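Local coordinates for oxygen-independent coproporphyrinogen III oxidase (Escherichia coli, PDB 1OLT), which catalyses the anaerobic oxidative decarboxylation of two propionate groups of coproporphyrinogen III to give protoporphyrinogen IX in heme biosynthesis, as a radical SAM enzyme, at residues Q91-R96 and S124-L129; L55-P60 and D87-E92. One frame throughout, in Å; residues are numbered along the deposited sequence. Where two conformers were deposited one is given.

Interaction 1. Residues Q91-R96 and S124-L129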
# COMPACT_ATOMS: atom_id res chain seq x y z
N GLN A 91 -23.34 -7.81 -6.59
CA GLN A 91 -24.41 -7.04 -5.98
C GLN A 91 -23.85 -5.67 -5.46
O GLN A 91 -24.45 -4.62 -5.70
CB GLN A 91 -25.07 -7.81 -4.86
CG GLN A 91 -25.92 -9.05 -5.30
CD GLN A 91 -26.87 -8.75 -6.40
OE1 GLN A 91 -27.49 -7.70 -6.38
NE2 GLN A 91 -26.90 -9.59 -7.44
N GLU A 92 -22.67 -5.68 -4.88
CA GLU A 92 -22.07 -4.41 -4.43
C GLU A 92 -21.85 -3.46 -5.64
O GLU A 92 -22.20 -2.26 -5.57
CB GLU A 92 -20.76 -4.63 -3.62
CG GLU A 92 -20.26 -3.36 -2.99
CD GLU A 92 -18.90 -3.50 -2.20
OE1 GLU A 92 -18.30 -4.61 -2.17
OE2 GLU A 92 -18.46 -2.47 -1.65
N ILE A 93 -21.33 -4.00 -6.72
CA ILE A 93 -21.01 -3.25 -7.89
C ILE A 93 -22.29 -2.70 -8.50
O ILE A 93 -22.39 -1.47 -8.86
CB ILE A 93 -20.22 -4.09 -8.89
CG1 ILE A 93 -18.80 -4.29 -8.35
CG2 ILE A 93 -20.22 -3.44 -10.21
CD1 ILE A 93 -18.05 -5.44 -8.95
N VAL A 94 -23.30 -3.55 -8.58
CA VAL A 94 -24.57 -3.18 -9.16
C VAL A 94 -25.26 -2.04 -8.39
O VAL A 94 -25.88 -1.20 -8.97
CB VAL A 94 -25.46 -4.51 -9.25
CG1 VAL A 94 -26.83 -4.26 -9.06
CG2 VAL A 94 -25.11 -5.23 -10.60
N HIS A 95 -25.09 -2.02 -7.07
CA HIS A 95 -25.65 -0.96 -6.26
C HIS A 95 -24.79 0.35 -6.18
O HIS A 95 -25.36 1.39 -6.16
CB HIS A 95 -25.96 -1.50 -4.86
CG HIS A 95 -27.06 -2.53 -4.87
ND1 HIS A 95 -28.33 -2.25 -4.41
CD2 HIS A 95 -27.09 -3.82 -5.30
CE1 HIS A 95 -29.09 -3.33 -4.54
NE2 HIS A 95 -28.37 -4.29 -5.09
N ARG A 96 -23.47 0.25 -6.16
CA ARG A 96 -22.57 1.41 -6.00
C ARG A 96 -22.23 2.08 -7.31
O ARG A 96 -22.23 3.32 -7.39
CB ARG A 96 -21.27 1.05 -5.30
CG ARG A 96 -21.41 0.83 -3.83
CD ARG A 96 -21.83 2.10 -3.15
NE ARG A 96 -21.70 2.15 -1.71
CZ ARG A 96 -22.60 2.68 -0.87
NH1 ARG A 96 -23.79 3.09 -1.29
NH2 ARG A 96 -22.34 2.73 0.43
N SER A 124 -12.03 -13.35 -15.22
CA SER A 124 -12.80 -12.77 -16.32
C SER A 124 -14.15 -12.24 -15.89
O SER A 124 -14.62 -11.16 -16.37
CB SER A 124 -13.02 -13.77 -17.49
OG SER A 124 -11.80 -14.15 -18.06
N ARG A 125 -14.81 -13.01 -15.03
CA ARG A 125 -16.11 -12.58 -14.53
C ARG A 125 -16.03 -11.20 -13.79
O ARG A 125 -16.87 -10.33 -13.98
CB ARG A 125 -16.73 -13.63 -13.60
CG ARG A 125 -18.11 -13.26 -13.03
CD ARG A 125 -18.66 -14.27 -12.00
NE ARG A 125 -19.84 -13.71 -11.37
CZ ARG A 125 -20.39 -14.19 -10.27
NH1 ARG A 125 -19.87 -15.24 -9.67
NH2 ARG A 125 -21.49 -13.61 -9.77
N LEU A 126 -15.08 -11.06 -12.90
CA LEU A 126 -14.95 -9.85 -12.17
C LEU A 126 -14.58 -8.68 -13.03
O LEU A 126 -15.14 -7.59 -12.86
CB LEU A 126 -14.00 -10.01 -11.00
CG LEU A 126 -13.78 -8.81 -10.10
CD1 LEU A 126 -15.08 -8.21 -9.56
CD2 LEU A 126 -12.91 -9.20 -9.00
N MET A 127 -13.60 -8.87 -13.93
CA MET A 127 -13.21 -7.79 -14.82
C MET A 127 -14.38 -7.29 -15.67
O MET A 127 -14.55 -6.12 -15.91
CB MET A 127 -12.07 -8.20 -15.72
CG MET A 127 -10.76 -8.21 -15.07
SD MET A 127 -10.35 -6.57 -14.33
CE MET A 127 -10.84 -5.51 -15.55
N LYS A 128 -15.18 -8.24 -16.14
CA LYS A 128 -16.34 -7.96 -16.97
C LYS A 128 -17.38 -7.15 -16.18
O LYS A 128 -17.93 -6.18 -16.70
CB LYS A 128 -16.94 -9.27 -17.54
CG LYS A 128 -18.23 -9.10 -18.38
CD LYS A 128 -18.82 -10.46 -18.84
CE LYS A 128 -20.08 -10.28 -19.70
NZ LYS A 128 -20.06 -11.23 -20.87
N LEU A 129 -17.61 -7.52 -14.93
CA LEU A 129 -18.52 -6.74 -14.07
C LEU A 129 -18.04 -5.27 -13.91
O LEU A 129 -18.83 -4.33 -13.94
CB LEU A 129 -18.59 -7.33 -12.67
CG LEU A 129 -19.44 -8.58 -12.54
CD1 LEU A 129 -19.16 -9.19 -11.19
CD2 LEU A 129 -20.89 -8.21 -12.72
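Arg-125 NH2 is gripped by two carboxylates of helix 80-96, forming salt bridges with Asp-87 OD1 and Glu-90 OE1, and so ties helix 120-133 to the turns just before 91-96. Between 91-96 and 124-129 themselves no hydrogen bond crosses, and the contact rests on aliphatic groups. Ile-93 makes all the close contacts from 91-96. CG1 anti to the carbonyl carbon (chi1 -72°) and a nearly extended chi2 carry CD1 to Leu-126 and Leu-129, while CG2 lies loosely by the carbonyl, 4.1 Å from Leu-129 O. CD1 reaches Leu-126 CD1 at 4.1 Å, the two side chains crossing at about a right angle, and also lies 4.2 Å from Leu-129 CB. Helices 80-96 and 120-133 are successive outer helices of the partial (beta/alpha) barrel of the radical SAM core, each following its own parallel strand, 53-62 and 105-112; Ile-93 and Leu-129 mark their nearest backbones here, with CA atoms 7.5 Å apart. With CG anti to the backbone N (chi1 -179°), Leu-126 brings the end of its side chain nearer to Ile-93. Leu-86, Leu-89 and Trp-110 of strand 105-112 are further neighbours of the Leu-126 side chain, and Ile-93 also touches Leu-130 and Asn-133.

Interaction 2. Residues L55-P60 and D87-E92. With SAM (S-adenosylmethionine), chain D.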
# COMPACT_ATOMS: atom_id res chain seq x y z
N LEU A 55 -10.30 2.50 -8.51
CA LEU A 55 -11.05 1.41 -7.96
C LEU A 55 -10.10 0.47 -7.25
O LEU A 55 -9.07 0.15 -7.76
CB LEU A 55 -11.80 0.65 -9.06
CG LEU A 55 -12.78 1.45 -9.87
CD1 LEU A 55 -13.41 0.53 -10.89
CD2 LEU A 55 -13.78 2.07 -9.04
N TYR A 56 -10.48 0.02 -6.06
CA TYR A 56 -9.77 -1.03 -5.32
C TYR A 56 -10.77 -2.18 -5.06
O TYR A 56 -11.87 -1.92 -4.61
CB TYR A 56 -9.22 -0.51 -3.97
CG TYR A 56 -8.62 -1.62 -3.20
CD1 TYR A 56 -7.36 -2.09 -3.52
CD2 TYR A 56 -9.33 -2.27 -2.19
CE1 TYR A 56 -6.83 -3.24 -2.82
CE2 TYR A 56 -8.78 -3.37 -1.48
CZ TYR A 56 -7.55 -3.84 -1.81
OH TYR A 56 -7.03 -4.94 -1.19
N VAL A 57 -10.38 -3.43 -5.35
CA VAL A 57 -11.16 -4.59 -4.98
C VAL A 57 -10.32 -5.53 -4.07
O VAL A 57 -9.16 -5.88 -4.40
CB VAL A 57 -11.64 -5.39 -6.21
CG1 VAL A 57 -12.51 -6.55 -5.73
CG2 VAL A 57 -12.39 -4.51 -7.21
N HIS A 58 -10.86 -5.85 -2.90
CA HIS A 58 -10.22 -6.73 -1.95
C HIS A 58 -10.67 -8.17 -2.28
O HIS A 58 -11.85 -8.44 -2.40
CB HIS A 58 -10.61 -6.45 -0.53
CG HIS A 58 -9.61 -6.97 0.44
ND1 HIS A 58 -8.37 -6.38 0.59
CD2 HIS A 58 -9.64 -8.00 1.32
CE1 HIS A 58 -7.70 -7.02 1.54
NE2 HIS A 58 -8.45 -8.01 2.00
N ILE A 59 -9.72 -9.05 -2.48
CA ILE A 59 -9.97 -10.46 -2.70
C ILE A 59 -9.31 -11.17 -1.51
O ILE A 59 -8.07 -11.22 -1.42
CB ILE A 59 -9.36 -10.97 -4.03
CG1 ILE A 59 -9.84 -10.25 -5.29
CG2 ILE A 59 -9.68 -12.47 -4.20
CD1 ILE A 59 -11.30 -10.29 -5.51
N PRO A 60 -10.09 -11.66 -0.54
CA PRO A 60 -9.45 -12.05 0.70
C PRO A 60 -8.82 -13.44 0.76
O PRO A 60 -8.01 -13.67 1.65
CB PRO A 60 -10.60 -11.97 1.72
CG PRO A 60 -11.86 -12.34 0.90
CD PRO A 60 -11.57 -11.72 -0.44
N ASP A 87 -20.33 -13.43 -6.28
CA ASP A 87 -21.79 -13.17 -6.26
C ASP A 87 -22.06 -11.89 -5.46
O ASP A 87 -22.91 -11.10 -5.84
CB ASP A 87 -22.62 -14.31 -5.70
CG ASP A 87 -22.62 -15.53 -6.57
OD1 ASP A 87 -22.36 -15.44 -7.79
OD2 ASP A 87 -22.91 -16.68 -6.10
N ALA A 88 -21.40 -11.75 -4.32
CA ALA A 88 -21.58 -10.58 -3.44
C ALA A 88 -21.00 -9.30 -4.05
O ALA A 88 -21.62 -8.27 -3.98
CB ALA A 88 -20.98 -10.82 -2.10
N LEU A 89 -19.84 -9.39 -4.66
CA LEU A 89 -19.21 -8.28 -5.37
C LEU A 89 -20.08 -7.80 -6.52
O LEU A 89 -20.28 -6.58 -6.68
CB LEU A 89 -17.84 -8.63 -5.92
CG LEU A 89 -16.68 -8.67 -4.94
CD1 LEU A 89 -15.49 -9.20 -5.71
CD2 LEU A 89 -16.42 -7.23 -4.43
N GLU A 90 -20.67 -8.72 -7.26
CA GLU A 90 -21.66 -8.34 -8.28
C GLU A 90 -22.77 -7.42 -7.71
O GLU A 90 -23.14 -6.42 -8.31
CB GLU A 90 -22.31 -9.57 -8.93
CG GLU A 90 -23.40 -9.22 -9.95
CD GLU A 90 -23.96 -10.44 -10.74
OE1 GLU A 90 -23.77 -11.60 -10.33
OE2 GLU A 90 -24.67 -10.23 -11.77
N GLN A 91 -23.34 -7.81 -6.59
CA GLN A 91 -24.41 -7.04 -5.98
C GLN A 91 -23.85 -5.67 -5.46
O GLN A 91 -24.45 -4.62 -5.70
CB GLN A 91 -25.07 -7.81 -4.86
CG GLN A 91 -25.92 -9.05 -5.30
CD GLN A 91 -26.87 -8.75 -6.40
OE1 GLN A 91 -27.49 -7.70 -6.38
NE2 GLN A 91 -26.90 -9.59 -7.44
N GLU A 92 -22.67 -5.68 -4.88
CA GLU A 92 -22.07 -4.41 -4.43
C GLU A 92 -21.85 -3.46 -5.64
O GLU A 92 -22.20 -2.26 -5.57
CB GLU A 92 -20.76 -4.63 -3.62
CG GLU A 92 -20.26 -3.36 -2.99
CD GLU A 92 -18.90 -3.50 -2.20
OE1 GLU A 92 -18.30 -4.61 -2.17
OE2 GLU A 92 -18.46 -2.47 -1.65
N SAM D . -0.52 -3.61 4.82
CA SAM D . 0.78 -4.31 4.71
C SAM D . 1.64 -4.12 5.98
O SAM D . 2.06 -5.07 6.67
OXT SAM D . 1.96 -3.00 6.42
CB SAM D . 1.53 -3.84 3.43
CG SAM D . 0.88 -4.24 2.07
SD SAM D . 0.09 -2.87 1.17
CE SAM D . 1.39 -2.42 -0.03
C5' SAM D . -1.18 -3.51 0.01
C4' SAM D . -2.32 -4.20 0.74
O4' SAM D . -2.99 -3.19 1.47
C3' SAM D . -3.38 -4.82 -0.17
O3' SAM D . -2.95 -6.06 -0.71
C2' SAM D . -4.54 -4.86 0.78
O2' SAM D . -4.36 -5.88 1.72
C1' SAM D . -4.40 -3.50 1.50
N9 SAM D . -5.11 -2.43 0.82
C8 SAM D . -4.68 -1.69 -0.22
N7 SAM D . -5.69 -0.80 -0.58
C5 SAM D . -6.71 -0.99 0.22
C6 SAM D . -7.94 -0.40 0.30
N6 SAM D . -8.33 0.59 -0.47
N1 SAM D . -8.78 -0.87 1.25
C2 SAM D . -8.43 -1.87 2.08
N3 SAM D . -7.24 -2.47 2.00
C4 SAM D . -6.38 -2.02 1.08
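Val-57 and Leu-89 meet obliquely, and a single methyl of the valine, CG1, does the touching. It lies 4.0 Å from Leu-89 CD1, while Leu-89 CD2 is 4.2 Å from the same Val-57 CG1, which therefore faces the fork of the leucine. Having CG1 anti to its backbone nitrogen (chi1 -177°) gives Val-57 this approach. Ile-59, two residues on, adds a looser touch, its CD1 4.3 Å from Leu-89 CD1.

Tyr-56 and His-58 lie on the other side of the strand and carry one of the two bound S-adenosylmethionines. The phenol ring of Tyr-56 lies nearly parallel to the adenine, the planes within about 5° of each other, with adenine C5 3.5 Å above the centre of the ring. Contact is spread over the whole face, tightest at Tyr-56 CD2 to SAM C6, 3.4 Å. The imidazole of His-58 comes to the edge of the phenol: Tyr-56 OH and His-58 ND1 share a hydrogen bond of 2.7 Å, which ties the hydroxyl to the imidazole edge. A second hold on the imidazole is the bond between His-58 NE2 and Asn-72 O. The histidine also turns its edge to the ribose, its CE1 3.5 Å from SAM O2'. Replacing Tyr-56 with an alanine would probably strip the adenine of its flat support and leave His-58 ND1 without its hydroxyl partner.

Strand 53-62 is thus a partition between cofactor pocket and outer helix. It pairs with strands 105-112 and 320-324 through backbone bonds of Leu-55, Tyr-56 and Val-57. On its helix-facing side, Tyr-85 of helix 80-96 hydrogen-bonds to His-58 O through OH, and helix 343-353 covers Leu-89 and Ala-88 with Tyr-346.

Of the segments involved, strand 53-62 comes first; the chain then passes the cluster cysteines Cys-62, Cys-66 and Cys-69 and returns through helix 80-96, where interaction 2 closes a loop of 26 intervening residues. Interaction 1 starts on that same helix and closes a second loop of 27 residues that includes strand 105-112. The loops follow one another without overlap; only the segments share two residues, Gln-91 and Glu-92. Their centres are 7 Å apart, and they join directly: besides the salt bridges of Arg-125, Leu-126 CD2 packs 4.0 Å from Ile-59 CD1. Helix 80-96 thus links the first strand to helix 120-133.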